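Local atomic coordinates of endonuclease 2 (PDB entry 4CXP), a protein that cleaves RNA and single-stranded DNA, and less readily double-stranded DNA, into 5'-phosphorylated products with the help of three divalent metal ions. Residues 40-43 / 44-47; 111-114 / 115-119; 120-123 / 124-127. All blocks are in the same frame, centred on the assembly; numbering follows the deposited sequence. Where two conformers were deposited one is given.

Contact 1 (40-43 / 44-47); sequences LCLW and ADRV. With ZN (zinc ion), chain E; SO4 (sulfate ion), chain K.
Val47 lies against one face of the Trp43 indole. Its CG2 stands over the six-membered ring, 4.2 Å from the centroid and only 14° off the normal, a CH-pi contact, while CG1 sits nearer the rim, 3.8 Å from Trp43 CZ2. Arg46 comes to the same indole differently: its guanidinium is turned 81° to the ring plane and brings NH2 to the edge, 3.5 Å from Trp43 CD1. In the conformer described, a bend at chi3 (-66°) folds the arginine back this way, and the two groups then share a sulfate. Trp43 NE1 donates to O3 of the ion at 3.0 Å, with the sulfate in the plane of the indole, and Arg46 NH1 donates to O1 at 2.8 Å; Arg50 supplies a further N-H.

The backbone beneath is a type I beta turn from Leu40 to Trp43 running on into further short-range bonds, notably Arg46 N to Trp43 O, in the long loop between helix 19-28 and strand 60-62. Asp45, Arg46 and Val47 belong to the substrate-binding site of this S1/P1 nuclease, and the sulfate, probably from the crystallisation liquor, may mark where a phosphate could lie.

Asp45 turns another way, past Leu42, whose CD1 is 3.6 Å from OD2. Its OD1 binds a zinc ion at 2.4 Å, in a site it shares with His58, His120 and Asp124.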
loop_
_atom_site.group_PDB
_atom_site.type_symbol
_atom_site.label_atom_id
_atom_site.label_comp_id
_atom_site.label_asym_id
_atom_site.label_seq_id
_atom_site.Cartn_x
_atom_site.Cartn_y
_atom_site.Cartn_z
ATOM N N LEU A 40 9.089 9.844 4.998
ATOM C CA LEU A 40 9.924 9.065 4.084
ATOM C C LEU A 40 9.193 7.869 3.462
ATOM O O LEU A 40 9.802 6.997 2.870
ATOM C CB LEU A 40 11.166 8.576 4.806
ATOM C CG LEU A 40 12.213 9.659 5.024
ATOM C CD1 LEU A 40 13.275 9.150 5.981
ATOM C CD2 LEU A 40 12.859 10.088 3.706
ATOM N N CYS A 41 7.878 7.862 3.558
ATOM C CA CYS A 41 7.177 6.672 3.038
ATOM C C CYS A 41 6.996 6.674 1.519
ATOM O O CYS A 41 6.476 5.699 0.998
ATOM C CB CYS A 41 5.871 6.366 3.799
ATOM S SG CYS A 41 6.255 5.566 5.379
ATOM N N LEU A 42 7.517 7.685 0.824
ATOM C CA LEU A 42 7.653 7.681 -0.643
ATOM C C LEU A 42 9.103 7.509 -1.109
ATOM O O LEU A 42 9.357 7.455 -2.312
ATOM C CB LEU A 42 7.037 8.942 -1.279
ATOM C CG LEU A 42 6.174 8.749 -2.527
ATOM C CD1 LEU A 42 4.972 7.870 -2.315
ATOM C CD2 LEU A 42 5.742 10.112 -3.038
ATOM N N TRP A 43 10.041 7.362 -0.179
ATOM C CA TRP A 43 11.441 7.204 -0.549
ATOM C C TRP A 43 11.628 6.072 -1.547
ATOM O O TRP A 43 12.357 6.220 -2.520
ATOM C CB TRP A 43 12.303 6.964 0.697
ATOM C CG TRP A 43 13.716 6.618 0.388
ATOM C CD1 TRP A 43 14.747 7.480 0.170
ATOM C CD2 TRP A 43 14.263 5.298 0.260
ATOM N NE1 TRP A 43 15.896 6.789 -0.101
ATOM C CE2 TRP A 43 15.631 5.446 -0.046
ATOM C CE3 TRP A 43 13.735 4.012 0.385
ATOM C CZ2 TRP A 43 16.468 4.367 -0.243
ATOM C CZ3 TRP A 43 14.562 2.934 0.162
ATOM C CH2 TRP A 43 15.921 3.118 -0.134
ATOM N N ALA A 44 10.934 4.955 -1.361
ATOM C CA ALA A 44 11.138 3.842 -2.270
ATOM C C ALA A 44 10.800 4.218 -3.711
ATOM O O ALA A 44 11.431 3.753 -4.654
ATOM C CB ALA A 44 10.345 2.628 -1.843
ATOM N N ASP A 45 9.767 5.030 -3.902
ATOM C CA ASP A 45 9.443 5.456 -5.263
ATOM C C ASP A 45 10.566 6.294 -5.887
ATOM O O ASP A 45 10.738 6.251 -7.099
ATOM C CB ASP A 45 8.137 6.248 -5.312
ATOM C CG ASP A 45 6.907 5.403 -5.390
ATOM O OD1 ASP A 45 6.964 4.179 -5.538
ATOM O OD2 ASP A 45 5.836 6.027 -5.283
ATOM N N ARG A 46 11.332 6.993 -5.055
ATOM C CA ARG A 46 12.401 7.876 -5.518
ATOM C C ARG A 46 13.719 7.163 -5.786
ATOM O O ARG A 46 14.674 7.804 -6.167
ATOM C CB ARG A 46 12.622 9.005 -4.513
ATOM C CG ARG A 46 11.457 9.967 -4.445
ATOM C CD ARG A 46 11.848 11.235 -3.708
ATOM N NE ARG A 46 12.141 10.983 -2.301
ATOM C CZ ARG A 46 13.361 10.930 -1.769
ATOM N NH1 ARG A 46 14.454 11.124 -2.518
ATOM N NH2 ARG A 46 13.477 10.698 -0.474
ATOM N N VAL A 47 13.757 5.840 -5.616
ATOM C CA VAL A 47 14.940 5.041 -5.988
ATOM C C VAL A 47 14.623 3.991 -7.055
ATOM O O VAL A 47 15.414 3.091 -7.312
ATOM C CB VAL A 47 15.654 4.413 -4.774
ATOM C CG1 VAL A 47 16.173 5.515 -3.859
ATOM C CG2 VAL A 47 14.777 3.430 -4.025
HETATM ZN ZN ZN E . 5.563 2.313 -5.003
HETATM S S SO4 K . 17.943 9.882 -1.086
HETATM O O1 SO4 K . 16.763 9.707 -1.941
HETATM O O2 SO4 K . 19.111 10.156 -1.953
HETATM O O3 SO4 K . 18.199 8.671 -0.288
HETATM O O4 SO4 K . 17.730 11.027 -0.177
HETATM O O HOH W 1 9.814 4.455 1.391
#

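Contact 2 (111-114 / 115-119); sequences LTEA and LLFVS. With NAG (2-acetamido-2-deoxy-beta-D-glucopyranose), chain C.
The Phe117 ring lies close to the preceding turn of its own helix: Phe117 CD2 is 3.2 Å from Glu113 O, and further out CE2 comes to 4.2 Å from Glu113 CB. Its aromatic neighbours are Tyr92, which stacks on it, Trp43, which meets it edge-to-face, and Phe121, one turn on, whose plane is nearly parallel to its own.

The second flat group, the Glu113 carboxylate, is carried away from the helix by a chain extended beyond CG (chi2 -169°). Its OE2 takes a hydrogen bond from O6 of an N-acetylglucosamine at 2.7 Å and another from Tyr51 OH, so two hydroxyls fix this oxygen. The sugar is part of a glycan attached to the protein, and its O5 also rests 3.3 Å from Glu113 CG.

All of this is built on regular alpha-helical i to i+4 spacing. The bond from Phe117 N to Glu113 O is 2.8 Å long, and Val118 N to Ala114 O follows at 2.9 Å. Leu115 O accepts twice: Ser119 N and, in the conformer described, the Ser119 hydroxyl OG, at 2.8 Å, reach it from opposite faces of its plane.

Leu116 CG rests against Thr112 O, and its side chain also touches Leu40 and Trp43 of the 40-47 loop. Thr112 OG1 is hydrogen-bonded to Leu28 O at the end of helix 19-28. On other sides of this segment, Ala114 and Val118 pack on helix 85-96, while Leu115, Val118 and Ser119 meet helix 233-262.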
loop_
_atom_site.group_PDB
_atom_site.type_symbol
_atom_site.label_atom_id
_atom_site.label_comp_id
_atom_site.label_asym_id
_atom_site.label_seq_id
_atom_site.Cartn_x
_atom_site.Cartn_y
_atom_site.Cartn_z
ATOM N N LEU A 111 19.627 -1.207 7.213
ATOM C CA LEU A 111 18.324 -1.428 7.821
ATOM C C LEU A 111 17.449 -0.184 7.822
ATOM O O LEU A 111 16.235 -0.305 7.976
ATOM C CB LEU A 111 18.462 -2.037 9.215
ATOM C CG LEU A 111 19.130 -3.428 9.229
ATOM C CD1 LEU A 111 19.090 -4.044 10.614
ATOM C CD2 LEU A 111 18.523 -4.401 8.227
ATOM N N THR A 112 18.027 1.001 7.607
ATOM C CA THR A 112 17.207 2.165 7.322
ATOM C C THR A 112 16.474 1.959 5.990
ATOM O O THR A 112 15.262 2.149 5.903
ATOM C CB THR A 112 18.030 3.448 7.301
ATOM O OG1 THR A 112 18.563 3.653 8.616
ATOM C CG2 THR A 112 17.205 4.646 6.862
ATOM N N GLU A 113 17.197 1.549 4.960
ATOM C CA GLU A 113 16.542 1.203 3.701
ATOM C C GLU A 113 15.516 0.102 3.912
ATOM O O GLU A 113 14.420 0.175 3.361
ATOM C CB GLU A 113 17.541 0.796 2.617
ATOM C CG GLU A 113 18.402 1.950 2.146
ATOM C CD GLU A 113 19.237 1.676 0.903
ATOM O OE1 GLU A 113 19.325 0.509 0.451
ATOM O OE2 GLU A 113 19.821 2.654 0.380
ATOM N N ALA A 114 15.824 -0.925 4.695
ATOM C CA ALA A 114 14.861 -2.007 4.874
ATOM C C ALA A 114 13.566 -1.481 5.500
ATOM O O ALA A 114 12.478 -1.880 5.083
ATOM C CB ALA A 114 15.434 -3.127 5.722
ATOM N N LEU A 115 13.678 -0.596 6.488
ATOM C CA LEU A 115 12.494 -0.001 7.111
ATOM C C LEU A 115 11.682 0.787 6.088
ATOM O O LEU A 115 10.452 0.682 6.043
ATOM C CB LEU A 115 12.919 0.897 8.282
ATOM C CG LEU A 115 11.774 1.668 8.932
ATOM C CD1 LEU A 115 10.702 0.744 9.531
ATOM C CD2 LEU A 115 12.335 2.624 9.974
ATOM N N LEU A 116 12.356 1.599 5.286
ATOM C CA LEU A 116 11.663 2.436 4.323
ATOM C C LEU A 116 11.028 1.611 3.213
ATOM O O LEU A 116 9.933 1.934 2.743
ATOM C CB LEU A 116 12.608 3.506 3.767
ATOM C CG LEU A 116 13.193 4.467 4.809
ATOM C CD1 LEU A 116 14.052 5.500 4.117
ATOM C CD2 LEU A 116 12.108 5.144 5.650
ATOM N N PHE A 117 11.701 0.551 2.796
ATOM C CA PHE A 117 11.132 -0.354 1.811
ATOM C C PHE A 117 9.923 -1.101 2.382
ATOM O O PHE A 117 8.885 -1.157 1.745
ATOM C CB PHE A 117 12.176 -1.371 1.327
ATOM C CG PHE A 117 13.114 -0.875 0.254
ATOM C CD1 PHE A 117 12.635 -0.300 -0.916
ATOM C CD2 PHE A 117 14.492 -1.057 0.384
ATOM C CE1 PHE A 117 13.494 0.077 -1.929
ATOM C CE2 PHE A 117 15.355 -0.678 -0.626
ATOM C CZ PHE A 117 14.863 -0.113 -1.782
ATOM N N VAL A 118 10.034 -1.679 3.575
ATOM C CA VAL A 118 8.913 -2.436 4.048
ATOM C C VAL A 118 7.701 -1.511 4.300
ATOM O O VAL A 118 6.564 -1.916 4.056
ATOM C CB VAL A 118 9.333 -3.326 5.223
ATOM C CG1 VAL A 118 9.324 -2.556 6.523
ATOM C CG2 VAL A 118 8.452 -4.545 5.283
ATOM N N SER A 119 7.941 -0.282 4.745
ATOM C CA SER A 119 6.863 0.649 4.999
ATOM C C SER A 119 6.137 0.995 3.704
ATOM O O SER A 119 4.911 0.984 3.640
ATOM C CB SER A 119 7.408 1.896 5.687
ATOM O OG SER A 119 7.922 1.556 6.975
HETATM C C1 NAG C . 21.475 3.684 4.455
HETATM C C2 NAG C . 22.723 4.538 4.493
HETATM C C3 NAG C . 22.345 6.017 4.512
HETATM C C4 NAG C . 21.423 6.358 3.344
HETATM C C5 NAG C . 20.209 5.431 3.394
HETATM C C6 NAG C . 19.253 5.643 2.224
HETATM C C7 NAG C . 24.796 3.577 5.506
HETATM C C8 NAG C . 25.394 3.374 4.151
HETATM N N2 NAG C . 23.578 4.123 5.614
HETATM O O3 NAG C . 23.508 6.823 4.507
HETATM O O4 NAG C . 20.966 7.680 3.520
HETATM O O5 NAG C . 20.641 4.103 3.376
HETATM O O6 NAG C . 19.848 5.253 1.013
HETATM O O7 NAG C . 25.480 3.261 6.503
#

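Contact 3 (120-123 / 124-127); sequences HFMG and DIHQ. With ZN (zinc ion), chain E; ZN (zinc ion), chain G.
With chi1 at -175°, His120 carries its imidazole beside its own carbonyl carbon and forward along the helix, where it meets Asp124, whose chi1 of -88° swings the carboxylate to the same zinc ion. His120 NE2 binds that ion at 2.2 Å and Asp124 OD2 takes a neighbouring position on it, the two atoms 3.1 Å apart as fellow ligands. Ring and carboxylate are turned 72° against each other. Asp124 OD1 binds a second zinc ion at 2.1 Å, making the carboxylate a bridge between two metals of the trinuclear site used by S1/P1 nucleases. His58 and Asp45 join the first ion; Trp1 and His6 join the second.

Behind the ligands the i to i+4 bonding gives way to a turn. Asp124 N still donates to His120 O at 2.9 Å, but His126 N reaches back only three residues, to Gly123 O, as the type I turn from Asp124 to Gln127 begins. The His126 side chain also binds the helix: ND1 donates to Met122 O at 2.8 Å, almost straight and close to the ring plane. In the conformer described, Met122 lies alongside, its SD at the ring edge, 4.0 Å from His126 CE1. A leucine in place of His126 would probably leave the buried Met122 carbonyl without this donor.

The side chains fan out into the core: Phe121 and Ile125 pack on helix 85-96, Met122 and His126 on helix 233-262, and Met122 and Ile125 also reach helix 206-221.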
loop_
_atom_site.group_PDB
_atom_site.type_symbol
_atom_site.label_atom_id
_atom_site.label_comp_id
_atom_site.label_asym_id
_atom_site.label_seq_id
_atom_site.Cartn_x
_atom_site.Cartn_y
_atom_site.Cartn_z
ATOM N N HIS A 120 6.889 1.307 2.668
ATOM C CA HIS A 120 6.299 1.630 1.380
ATOM C C HIS A 120 5.608 0.411 0.762
ATOM O O HIS A 120 4.489 0.519 0.264
ATOM C CB HIS A 120 7.388 2.138 0.423
ATOM C CG HIS A 120 6.856 2.594 -0.888
ATOM N ND1 HIS A 120 6.456 3.888 -1.115
ATOM C CD2 HIS A 120 6.672 1.935 -2.055
ATOM C CE1 HIS A 120 6.031 3.998 -2.363
ATOM N NE2 HIS A 120 6.163 2.830 -2.962
ATOM N N PHE A 121 6.279 -0.731 0.764
ATOM C CA PHE A 121 5.730 -1.920 0.117
ATOM C C PHE A 121 4.512 -2.477 0.847
ATOM O O PHE A 121 3.594 -2.973 0.193
ATOM C CB PHE A 121 6.821 -2.981 -0.057
ATOM C CG PHE A 121 7.916 -2.584 -1.023
ATOM C CD1 PHE A 121 7.658 -1.831 -2.146
ATOM C CD2 PHE A 121 9.216 -3.003 -0.803
ATOM C CE1 PHE A 121 8.676 -1.481 -3.015
ATOM C CE2 PHE A 121 10.237 -2.656 -1.671
ATOM C CZ PHE A 121 9.961 -1.889 -2.776
ATOM N N MET A 122 4.465 -2.384 2.174
ATOM C CA MET A 122 3.245 -2.749 2.876
ATOM C C MET A 122 2.086 -1.871 2.400
ATOM O O MET A 122 0.943 -2.323 2.301
ATOM C CB MET A 122 3.414 -2.630 4.378
ATOM C CG MET A 122 2.214 -3.174 5.146
ATOM S SD MET A 122 1.949 -4.942 4.918
ATOM C CE MET A 122 3.231 -5.574 6.001
ATOM N N GLY A 123 2.355 -0.605 2.092
ATOM C CA GLY A 123 1.351 0.213 1.471
ATOM C C GLY A 123 0.982 -0.230 0.071
ATOM O O GLY A 123 -0.193 -0.421 -0.242
ATOM N N ASP A 124 1.974 -0.407 -0.797
ATOM C CA ASP A 124 1.692 -0.737 -2.180
ATOM C C ASP A 124 0.929 -2.049 -2.316
ATOM O O ASP A 124 0.068 -2.156 -3.184
ATOM C CB ASP A 124 2.973 -0.748 -3.026
ATOM C CG ASP A 124 3.335 0.605 -3.605
ATOM O OD1 ASP A 124 2.576 1.558 -3.364
ATOM O OD2 ASP A 124 4.375 0.667 -4.283
ATOM N N ILE A 125 1.217 -3.062 -1.489
ATOM C CA ILE A 125 0.523 -4.337 -1.620
ATOM C C ILE A 125 -0.948 -4.215 -1.267
ATOM O O ILE A 125 -1.713 -5.135 -1.545
ATOM C CB ILE A 125 1.225 -5.456 -0.832
ATOM C CG1 ILE A 125 0.854 -6.831 -1.383
ATOM C CG2 ILE A 125 0.957 -5.334 0.666
ATOM C CD1 ILE A 125 1.745 -7.933 -0.846
ATOM N N HIS A 126 -1.360 -3.095 -0.668
ATOM C CA HIS A 126 -2.762 -2.819 -0.382
ATOM C C HIS A 126 -3.483 -2.012 -1.448
ATOM O O HIS A 126 -4.701 -1.875 -1.375
ATOM C CB HIS A 126 -2.912 -2.156 1.000
ATOM C CG HIS A 126 -2.793 -3.131 2.122
ATOM N ND1 HIS A 126 -1.602 -3.530 2.672
ATOM C CD2 HIS A 126 -3.747 -3.857 2.745
ATOM C CE1 HIS A 126 -1.838 -4.466 3.583
ATOM N NE2 HIS A 126 -3.134 -4.684 3.654
ATOM N N GLN A 127 -2.769 -1.473 -2.424
ATOM C CA GLN A 127 -3.422 -0.756 -3.518
ATOM C C GLN A 127 -3.931 -1.840 -4.480
ATOM O O GLN A 127 -3.133 -2.606 -5.007
ATOM C CB GLN A 127 -2.402 0.186 -4.182
ATOM C CG GLN A 127 -2.954 1.438 -4.854
ATOM C CD GLN A 127 -3.651 1.194 -6.180
ATOM O OE1 GLN A 127 -4.615 0.430 -6.251
ATOM N NE2 GLN A 127 -3.193 1.858 -7.228
HETATM ZN ZN ZN E . 5.563 2.313 -5.003
HETATM ZN ZN ZN G . 2.507 3.597 -3.738
#

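How the contacts relate
Contacts 2 and 3 share helix 111-124, contact 2 at its outer end, beside a glycan, and contact 3 at its metal-binding end, their centres about 13 Å apart. The loop of contact 1 lies against both. Trp43 packs on the first half of the helix, with CE3 3.6 Å from Leu116 CB and CH2 3.6 Å from Glu113 CG. Further along, Cys41 O is 2.8 Å from His120 ND1, a hydrogen bond that is likely to hold the metal-binding imidazole in its orientation. The active site joins contacts 1 and 3 directly: Asp45 OD1 and His120 NE2, 3.0 Å apart, bind one zinc ion.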